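Local coordinates for protein gamma-glutamyltransferase 1 Threonine peptidase. MEROPS family T03 (Pseudomonas nitroreducens, PDB 7D9E) that forms the large subunit of a gamma-glutamyltranspeptidase, an N-terminal nucleophile enzyme that probably transfers gamma-glutamyl groups to acceptors, as in theanine synthesis, at residues K325-V328 against A329-D333; G272-L275 against A276-G280; I96-K99 against A100-K103. All blocks are in the same frame, centred on the assembly; numbering follows the deposited sequence.

How the contacts relate
Contacts 1 and 2 are neighbours, with centres about 12 Å apart. Residues of both segments of contact 1 lie against the helix of contact 2. A probable hydrogen bond of 3.0 Å joins Leu331 O to Gln277 NE2. Packing adds to it: Thr332 CG2 lies 4.0 Å from Ala276 CB, and Val328 CG2 lies 4.1 Å from Ile273 CD1. Contact 3 stands apart from both. Its centre is about 26 Å from contact 1 and about 30 Å from contact 2. The bound 6-diazenyl-5-oxo-L-norleucine is about 11 Å from the Ala274 side chain in contact 2 and about 14 Å from that of Ala97 in contact 3. Neither side chain touches it.

Contact 1: residues K325-V328 against A329-D333; sequences KVPV and AQLTD
Gln330 folds its side chain back over Pro327. CG stands beside the backbone N, and the chain then turns about the CB-CG bond (chi2 105°), which returns the amide to the proline. Pro327 CB sits above the amide group rather than at one end of it. It is 3.4 Å from Gln330 OE1, and Gln330 NE2 is little farther, at 3.6 Å from the same carbon. This is plain van der Waals contact between a flat polar group and the ring. Leu331 approaches Pro327 differently. Its CG lies 3.4 Å from Pro327 O, while its CD1 reaches the ring thinly, at 4.2 Å from Pro327 CG. The backbone holds this pair together: Leu331 N donates to Pro327 O at 3.0 Å. Pro327 is the centre of an inverse gamma turn, closed by Val328 N on Val326 O. The turn leads into the short, weakly bonded helix 328-332. One turn along, Thr332 bends its hydroxyl back to the chain. OG1 sits between the backbone N and the carbonyl carbon (chi1 57°), and from there it donates to Val328 O at 2.9 Å. It comes from above the carbonyl plane, 36° out of it. The same oxygen also receives weak bonds from Leu331 N and Thr332 N, which makes three donors on one acceptor. With a valine in place of Thr332 the hydroxyl is gone, and Val328 O would probably be left with just the two weak backbone bonds of this group. Val328 packs on Leu267. Leu331 is buried against Asp313 and Tyr317 of helix 297-317. Asp333 then takes the N-cap position of the next helix, where its OD2 accepts a hydrogen bond from Lys335 N.

Contact 2: residues G272-L275 against A276-G280; sequences GIAL and AQLIG
Leu278 reaches back along the helix to Ala274 and Leu275. Its CD1 is the bump here. It lies loosely between the Ala274 methyl and the Leu275 branch, 4.4 Å from Ala274 CB and also 4.4 Å from Leu275 CD2, and comes closest to Ala274 O, at 3.5 Å. Ala274 offers a single methyl there. The Leu278 CG stands beside its own backbone N (chi1 -71°), which tips the branch down over the preceding turn. There CG meets Ala274 O at 3.2 Å. Ile279 does much the same one residue on. Its CG1 lies 3.3 Å from Leu275 O, and CD1 ends 4.5 Å from Leu275 CB, a loose touch. On another side of the helix, Ile273 and Gln277 lie side by side and point the same way. The extended Gln277 chain passes Ile273 CG2, with NE2 4.0 Å from that methyl. The NE2 end is held by Leu331 O and by Asp313 OD2. Beneath the side chains the backbone bonds are regular. Ala276 N, Gln277 N, Leu278 N and Ile279 N each donate to the carbonyl four residues back, and Leu278 N to Ala274 O is the shortest at 2.7 Å. Val310 of helix 297-317 packs on Ala274, Gln277 and Leu278, while from strand 248-257 Ile255 meets Leu275 and Ala276, and Trp257 meets Ile279. Phe102 of the other chain packs on Leu275, Leu278 and Ile279. The segment is thus a buried stretch of helix 271-284, set against both a beta sheet and a second helix. This is consistent with the layered alpha-beta-beta-alpha fold of N-terminal nucleophile hydrolases.

Contact 3: residues I96-K99 against A100-K103; sequences IAPK and AATK
Pro98 to Ala101 form a type I beta turn in the long loop after strand 87-93, with Lys99 and Ala100 at its corner. The closing bond runs from Ala101 N to Pro98 O at 2.9 Å. It is straight at the hydrogen (162°), but the donor stands well above the carbonyl plane. Inside the bend, Ala101 CB presses against the chain, 3.2 Å from Pro98 O. The same methyl meets Ala97 CB at 3.9 Å and, more loosely, Pro98 CD at 4.3 Å. A water bridges two carbonyls on the outer side of the turn, donating to Lys99 O at 2.6 Å and to Ala101 O at 2.7 Å. Lys99 is held from outside the turn: NZ forms a salt bridge with Asp244 OD2, and N bonds to Asp241 OD1. The methyls of Ala97 and Ala101 face another chain, where Glu65 of that chain packs on Ala97 and Ile64 of that chain on Ala101. Methyls and backbone bonds from Ala97 thus meet the other chain, while at the corner the Lys99 charge is paired and the Lys99 and Ala101 carbonyls take a water.

Contact 1: residues K325-V328 against A329-D333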
ATOM      1  N   LYS A 325      -4.532 -13.523  19.166  1.00 28.93           N
ATOM      2  CA  LYS A 325      -5.692 -14.199  18.585  1.00 28.24           C
ATOM      3  C   LYS A 325      -6.688 -13.155  18.105  1.00 29.01           C
ATOM      4  O   LYS A 325      -7.594 -12.747  18.832  1.00 34.31           O
ATOM      5  CB  LYS A 325      -6.365 -15.122  19.591  1.00 33.51           C
ATOM      6  CG  LYS A 325      -7.229 -16.179  18.929  1.00 47.72           C
ATOM      7  N   VAL A 326      -6.549 -12.751  16.855  1.00 24.90           N
ATOM      8  CA  VAL A 326      -7.378 -11.672  16.311  1.00 24.69           C
ATOM      9  C   VAL A 326      -8.741 -12.240  15.925  1.00 28.53           C
ATOM     10  O   VAL A 326      -8.799 -13.246  15.209  1.00 28.53           O
ATOM     11  CB  VAL A 326      -6.693 -11.047  15.107  1.00 24.88           C
ATOM     12  CG1 VAL A 326      -7.538  -9.873  14.569  1.00 26.39           C
ATOM     13  CG2 VAL A 326      -5.302 -10.560  15.465  1.00 24.77           C
ATOM     14  N   PRO A 327      -9.856 -11.624  16.356  1.00 27.73           N
ATOM     15  CA  PRO A 327     -11.187 -12.215  16.103  1.00 29.19           C
ATOM     16  C   PRO A 327     -11.718 -11.947  14.698  1.00 31.64           C
ATOM     17  O   PRO A 327     -12.777 -11.344  14.515  1.00 29.50           O
ATOM     18  CB  PRO A 327     -12.049 -11.553  17.189  1.00 29.27           C
ATOM     19  CG  PRO A 327     -11.415 -10.239  17.419  1.00 27.49           C
ATOM     20  CD  PRO A 327      -9.925 -10.473  17.275  1.00 29.48           C
ATOM     21  N   VAL A 328     -10.997 -12.443  13.687  1.00 27.59           N
ATOM     22  CA  VAL A 328     -11.341 -12.123  12.302  1.00 25.81           C
ATOM     23  C   VAL A 328     -12.749 -12.596  11.970  1.00 29.54           C
ATOM     24  O   VAL A 328     -13.543 -11.867  11.361  1.00 26.67           O
ATOM     25  CB  VAL A 328     -10.298 -12.720  11.339  1.00 28.63           C
ATOM     26  CG1 VAL A 328     -10.658 -12.388   9.896  1.00 28.72           C
ATOM     27  CG2 VAL A 328      -8.922 -12.190  11.668  1.00 29.93           C
ATOM     28  N   ALA A 329     -13.073 -13.827  12.348  1.00 30.21           N
ATOM     29  CA  ALA A 329     -14.390 -14.368  12.031  1.00 30.91           C
ATOM     30  C   ALA A 329     -15.493 -13.529  12.655  1.00 29.14           C
ATOM     31  O   ALA A 329     -16.508 -13.233  12.004  1.00 32.45           O
ATOM     32  CB  ALA A 329     -14.479 -15.812  12.515  1.00 29.93           C
ATOM     33  N   GLN A 330     -15.321 -13.135  13.918  1.00 30.02           N
ATOM     34  CA  GLN A 330     -16.365 -12.356  14.578  1.00 27.75           C
ATOM     35  C   GLN A 330     -16.536 -11.002  13.903  1.00 26.66           C
ATOM     36  O   GLN A 330     -17.657 -10.500  13.796  1.00 29.49           O
ATOM     37  CB  GLN A 330     -16.035 -12.175  16.060  1.00 32.08           C
ATOM     38  CG  GLN A 330     -16.049 -13.480  16.847  1.00 34.45           C
ATOM     39  CD  GLN A 330     -14.642 -13.933  17.156  1.00 60.24           C
ATOM     40  OE1 GLN A 330     -13.854 -14.226  16.235  1.00 40.35           O
ATOM     41  NE2 GLN A 330     -14.313 -14.015  18.441  1.00 48.09           N
ATOM     42  N   LEU A 331     -15.442 -10.411  13.417  1.00 23.54           N
ATOM     43  CA  LEU A 331     -15.474  -9.076  12.833  1.00 24.24           C
ATOM     44  C   LEU A 331     -15.989  -9.062  11.404  1.00 25.56           C
ATOM     45  O   LEU A 331     -16.259  -7.979  10.875  1.00 23.71           O
ATOM     46  CB  LEU A 331     -14.069  -8.451  12.871  1.00 24.58           C
ATOM     47  CG  LEU A 331     -13.522  -8.082  14.246  1.00 27.17           C
ATOM     48  CD1 LEU A 331     -12.053  -7.647  14.164  1.00 27.47           C
ATOM     49  CD2 LEU A 331     -14.358  -6.986  14.870  1.00 28.45           C
ATOM     50  N   THR A 332     -16.131 -10.220  10.764  1.00 25.94           N
ATOM     51  CA  THR A 332     -16.612 -10.294   9.390  1.00 27.69           C
ATOM     52  C   THR A 332     -17.860 -11.155   9.262  1.00 28.18           C
ATOM     53  O   THR A 332     -18.319 -11.401   8.139  1.00 32.67           O
ATOM     54  CB  THR A 332     -15.518 -10.816   8.458  1.00 28.92           C
ATOM     55  OG1 THR A 332     -15.067 -12.093   8.921  1.00 31.27           O
ATOM     56  CG2 THR A 332     -14.344  -9.854   8.402  1.00 29.11           C
ATOM     57  N   ASP A 333     -18.425 -11.610  10.379  1.00 29.51           N
ATOM     58  CA  ASP A 333     -19.642 -12.403  10.331  1.00 28.90           C
ATOM     59  C   ASP A 333     -20.803 -11.563   9.795  1.00 28.79           C
ATOM     60  O   ASP A 333     -20.952 -10.400  10.173  1.00 28.93           O
ATOM     61  CB  ASP A 333     -19.999 -12.859  11.733  1.00 28.46           C
ATOM     62  CG  ASP A 333     -21.151 -13.828  11.736  1.00 45.07           C
ATOM     63  OD1 ASP A 333     -20.925 -15.044  11.570  1.00 53.18           O
ATOM     64  OD2 ASP A 333     -22.285 -13.360  11.933  1.00 45.54           O
TER

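Contact 2: residues G272-L275 against A276-G280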
ATOM      1  N   GLY A 272      -8.386  -5.875   4.312  1.00 19.15           N
ATOM      2  CA  GLY A 272      -9.358  -6.922   4.009  1.00 21.55           C
ATOM      3  C   GLY A 272     -10.568  -6.856   4.919  1.00 21.19           C
ATOM      4  O   GLY A 272     -11.723  -6.895   4.453  1.00 21.73           O
ATOM      5  N   ILE A 273     -10.320  -6.806   6.231  1.00 20.03           N
ATOM      6  CA  ILE A 273     -11.397  -6.676   7.199  1.00 18.43           C
ATOM      7  C   ILE A 273     -12.156  -5.380   6.965  1.00 17.15           C
ATOM      8  O   ILE A 273     -13.398  -5.369   6.955  1.00 20.23           O
ATOM      9  CB  ILE A 273     -10.843  -6.796   8.631  1.00 19.72           C
ATOM     10  CG1 ILE A 273     -10.361  -8.236   8.856  1.00 24.67           C
ATOM     11  CG2 ILE A 273     -11.884  -6.383   9.671  1.00 22.81           C
ATOM     12  CD1 ILE A 273      -9.519  -8.407  10.094  1.00 30.71           C
ATOM     13  N   ALA A 274     -11.428  -4.278   6.754  1.00 16.69           N
ATOM     14  CA  ALA A 274     -12.094  -3.009   6.486  1.00 16.60           C
ATOM     15  C   ALA A 274     -13.005  -3.103   5.270  1.00 19.35           C
ATOM     16  O   ALA A 274     -14.160  -2.675   5.327  1.00 19.36           O
ATOM     17  CB  ALA A 274     -11.074  -1.891   6.305  1.00 18.81           C
ATOM     18  N   LEU A 275     -12.501  -3.634   4.149  1.00 17.48           N
ATOM     19  CA  LEU A 275     -13.339  -3.730   2.954  1.00 16.99           C
ATOM     20  C   LEU A 275     -14.524  -4.664   3.164  1.00 16.89           C
ATOM     21  O   LEU A 275     -15.621  -4.389   2.673  1.00 19.34           O
ATOM     22  CB  LEU A 275     -12.512  -4.148   1.734  1.00 17.33           C
ATOM     23  CG  LEU A 275     -11.645  -3.009   1.193  1.00 16.95           C
ATOM     24  CD1 LEU A 275     -10.536  -3.526   0.315  1.00 18.09           C
ATOM     25  CD2 LEU A 275     -12.507  -2.029   0.422  1.00 20.54           C
ATOM     26  N   ALA A 276     -14.329  -5.776   3.886  1.00 16.67           N
ATOM     27  CA  ALA A 276     -15.463  -6.660   4.158  1.00 18.88           C
ATOM     28  C   ALA A 276     -16.549  -5.903   4.913  1.00 19.92           C
ATOM     29  O   ALA A 276     -17.742  -6.015   4.594  1.00 21.72           O
ATOM     30  CB  ALA A 276     -14.985  -7.873   4.956  1.00 20.00           C
ATOM     31  N   GLN A 277     -16.131  -5.045   5.859  1.00 18.89           N
ATOM     32  CA  GLN A 277     -17.089  -4.262   6.630  1.00 19.17           C
ATOM     33  C   GLN A 277     -17.682  -3.125   5.807  1.00 20.34           C
ATOM     34  O   GLN A 277     -18.894  -2.871   5.876  1.00 20.38           O
ATOM     35  CB  GLN A 277     -16.423  -3.720   7.892  1.00 19.22           C
ATOM     36  CG  GLN A 277     -16.071  -4.825   8.888  1.00 18.57           C
ATOM     37  CD  GLN A 277     -15.484  -4.285  10.171  1.00 19.09           C
ATOM     38  OE1 GLN A 277     -15.144  -3.114  10.272  1.00 23.07           O
ATOM     39  NE2 GLN A 277     -15.344  -5.150  11.169  1.00 21.30           N
ATOM     40  N   LEU A 278     -16.843  -2.410   5.049  1.00 18.68           N
ATOM     41  CA  LEU A 278     -17.337  -1.283   4.253  1.00 16.96           C
ATOM     42  C   LEU A 278     -18.353  -1.757   3.223  1.00 18.42           C
ATOM     43  O   LEU A 278     -19.449  -1.185   3.092  1.00 18.75           O
ATOM     44  CB  LEU A 278     -16.177  -0.577   3.559  1.00 16.83           C
ATOM     45  CG  LEU A 278     -15.255   0.226   4.475  1.00 18.05           C
ATOM     46  CD1 LEU A 278     -13.909   0.399   3.772  1.00 17.85           C
ATOM     47  CD2 LEU A 278     -15.811   1.568   4.906  1.00 18.81           C
ATOM     48  N   ILE A 279     -18.004  -2.807   2.474  1.00 18.58           N
ATOM     49  CA  ILE A 279     -18.902  -3.331   1.449  1.00 18.63           C
ATOM     50  C   ILE A 279     -20.142  -3.940   2.085  1.00 20.94           C
ATOM     51  O   ILE A 279     -21.276  -3.694   1.651  1.00 22.37           O
ATOM     52  CB  ILE A 279     -18.159  -4.338   0.552  1.00 19.75           C
ATOM     53  CG1 ILE A 279     -17.073  -3.615  -0.245  1.00 19.44           C
ATOM     54  CG2 ILE A 279     -19.121  -5.095  -0.339  1.00 21.73           C
ATOM     55  CD1 ILE A 279     -16.088  -4.547  -0.913  1.00 22.25           C
ATOM     56  N   GLY A 280     -19.949  -4.717   3.147  1.00 20.92           N
ATOM     57  CA  GLY A 280     -21.075  -5.386   3.761  1.00 21.03           C
ATOM     58  C   GLY A 280     -22.060  -4.411   4.366  1.00 23.44           C
ATOM     59  O   GLY A 280     -23.276  -4.591   4.263  1.00 23.17           O
TER

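Contact 3: residues I96-K99 against A100-K103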
ATOM      1  N   ILE A  96       9.488  -7.000   9.200  1.00 17.46           N
ATOM      2  CA  ILE A  96       9.336  -7.460  10.576  1.00 19.13           C
ATOM      3  C   ILE A  96      10.187  -6.586  11.490  1.00 17.74           C
ATOM      4  O   ILE A  96      11.240  -6.074  11.092  1.00 18.68           O
ATOM      5  CB  ILE A  96       9.663  -8.953  10.796  1.00 21.26           C
ATOM      6  CG1 ILE A  96      11.070  -9.278  10.349  1.00 20.68           C
ATOM      7  CG2 ILE A  96       8.658  -9.858  10.042  1.00 20.80           C
ATOM      8  CD1 ILE A  96      11.447 -10.729  10.565  1.00 26.78           C
ATOM      9  N   ALA A  97       9.741  -6.432  12.732  1.00 18.86           N
ATOM     10  CA  ALA A  97      10.558  -5.724  13.709  1.00 19.07           C
ATOM     11  C   ALA A  97      11.854  -6.493  13.961  1.00 19.34           C
ATOM     12  O   ALA A  97      11.832  -7.726  14.074  1.00 20.02           O
ATOM     13  CB  ALA A  97       9.821  -5.597  15.046  1.00 19.09           C
ATOM     14  N   PRO A  98      12.991  -5.796  14.085  1.00 19.23           N
ATOM     15  CA  PRO A  98      14.234  -6.475  14.478  1.00 18.34           C
ATOM     16  C   PRO A  98      14.116  -7.171  15.824  1.00 20.88           C
ATOM     17  O   PRO A  98      13.296  -6.827  16.678  1.00 21.24           O
ATOM     18  CB  PRO A  98      15.289  -5.354  14.487  1.00 19.09           C
ATOM     19  CG  PRO A  98      14.600  -4.121  13.950  1.00 23.21           C
ATOM     20  CD  PRO A  98      13.172  -4.374  13.744  1.00 20.48           C
ATOM     21  N   LYS A  99      14.950  -8.198  15.993  1.00 21.43           N
ATOM     22  CA  LYS A  99      14.926  -8.989  17.215  1.00 23.19           C
ATOM     23  C   LYS A  99      15.208  -8.131  18.439  1.00 22.79           C
ATOM     24  O   LYS A  99      14.738  -8.442  19.539  1.00 25.42           O
ATOM     25  CB  LYS A  99      15.957 -10.112  17.103  1.00 22.32           C
ATOM     26  CG  LYS A  99      15.516 -11.196  16.107  1.00 25.93           C
ATOM     27  CD  LYS A  99      16.584 -12.243  15.879  1.00 29.92           C
ATOM     28  CE  LYS A  99      16.290 -13.078  14.646  1.00 39.86           C
ATOM     29  NZ  LYS A  99      15.059 -13.909  14.818  1.00 44.42           N
ATOM     30  N   ALA A 100      15.957  -7.047  18.273  1.00 22.24           N
ATOM     31  CA  ALA A 100      16.262  -6.158  19.377  1.00 24.74           C
ATOM     32  C   ALA A 100      15.215  -5.072  19.595  1.00 24.35           C
ATOM     33  O   ALA A 100      15.382  -4.248  20.500  1.00 27.45           O
ATOM     34  CB  ALA A 100      17.643  -5.516  19.167  1.00 26.77           C
ATOM     35  N   ALA A 101      14.125  -5.076  18.840  1.00 23.42           N
ATOM     36  CA  ALA A 101      13.067  -4.103  19.074  1.00 24.31           C
ATOM     37  C   ALA A 101      12.350  -4.386  20.387  1.00 26.39           C
ATOM     38  O   ALA A 101      12.290  -5.524  20.853  1.00 27.10           O
ATOM     39  CB  ALA A 101      12.066  -4.133  17.914  1.00 22.55           C
ATOM     40  N   THR A 102      11.806  -3.332  20.993  0.51 23.67           N
ATOM     41  CA  THR A 102      11.105  -3.437  22.264  0.51 25.25           C
ATOM     42  C   THR A 102       9.917  -2.479  22.277  0.51 24.11           C
ATOM     43  O   THR A 102       9.924  -1.445  21.611  0.51 25.26           O
ATOM     44  CB  THR A 102      12.072  -3.194  23.444  0.51 37.26           C
ATOM     45  OG1 THR A 102      11.547  -3.790  24.641  0.51 41.18           O
ATOM     46  CG2 THR A 102      12.301  -1.708  23.665  0.51 36.41           C
ATOM     47  N   LYS A 103       8.916  -2.836  23.090  1.00 29.34           N
ATOM     48  CA  LYS A 103       7.643  -2.118  23.115  1.00 26.94           C
ATOM     49  C   LYS A 103       7.804  -0.609  23.272  1.00 24.77           C
ATOM     50  O   LYS A 103       7.101   0.157  22.596  1.00 25.88           O
ATOM     51  CB  LYS A 103       6.781  -2.685  24.247  1.00 34.24           C
ATOM     52  CG  LYS A 103       5.410  -2.050  24.427  1.00 32.84           C
ATOM     53  CD  LYS A 103       4.607  -2.787  25.526  1.00 38.35           C
TER
HETATM   54  O   HOH W   1      13.912  -7.416  21.837  1.00 32.29           O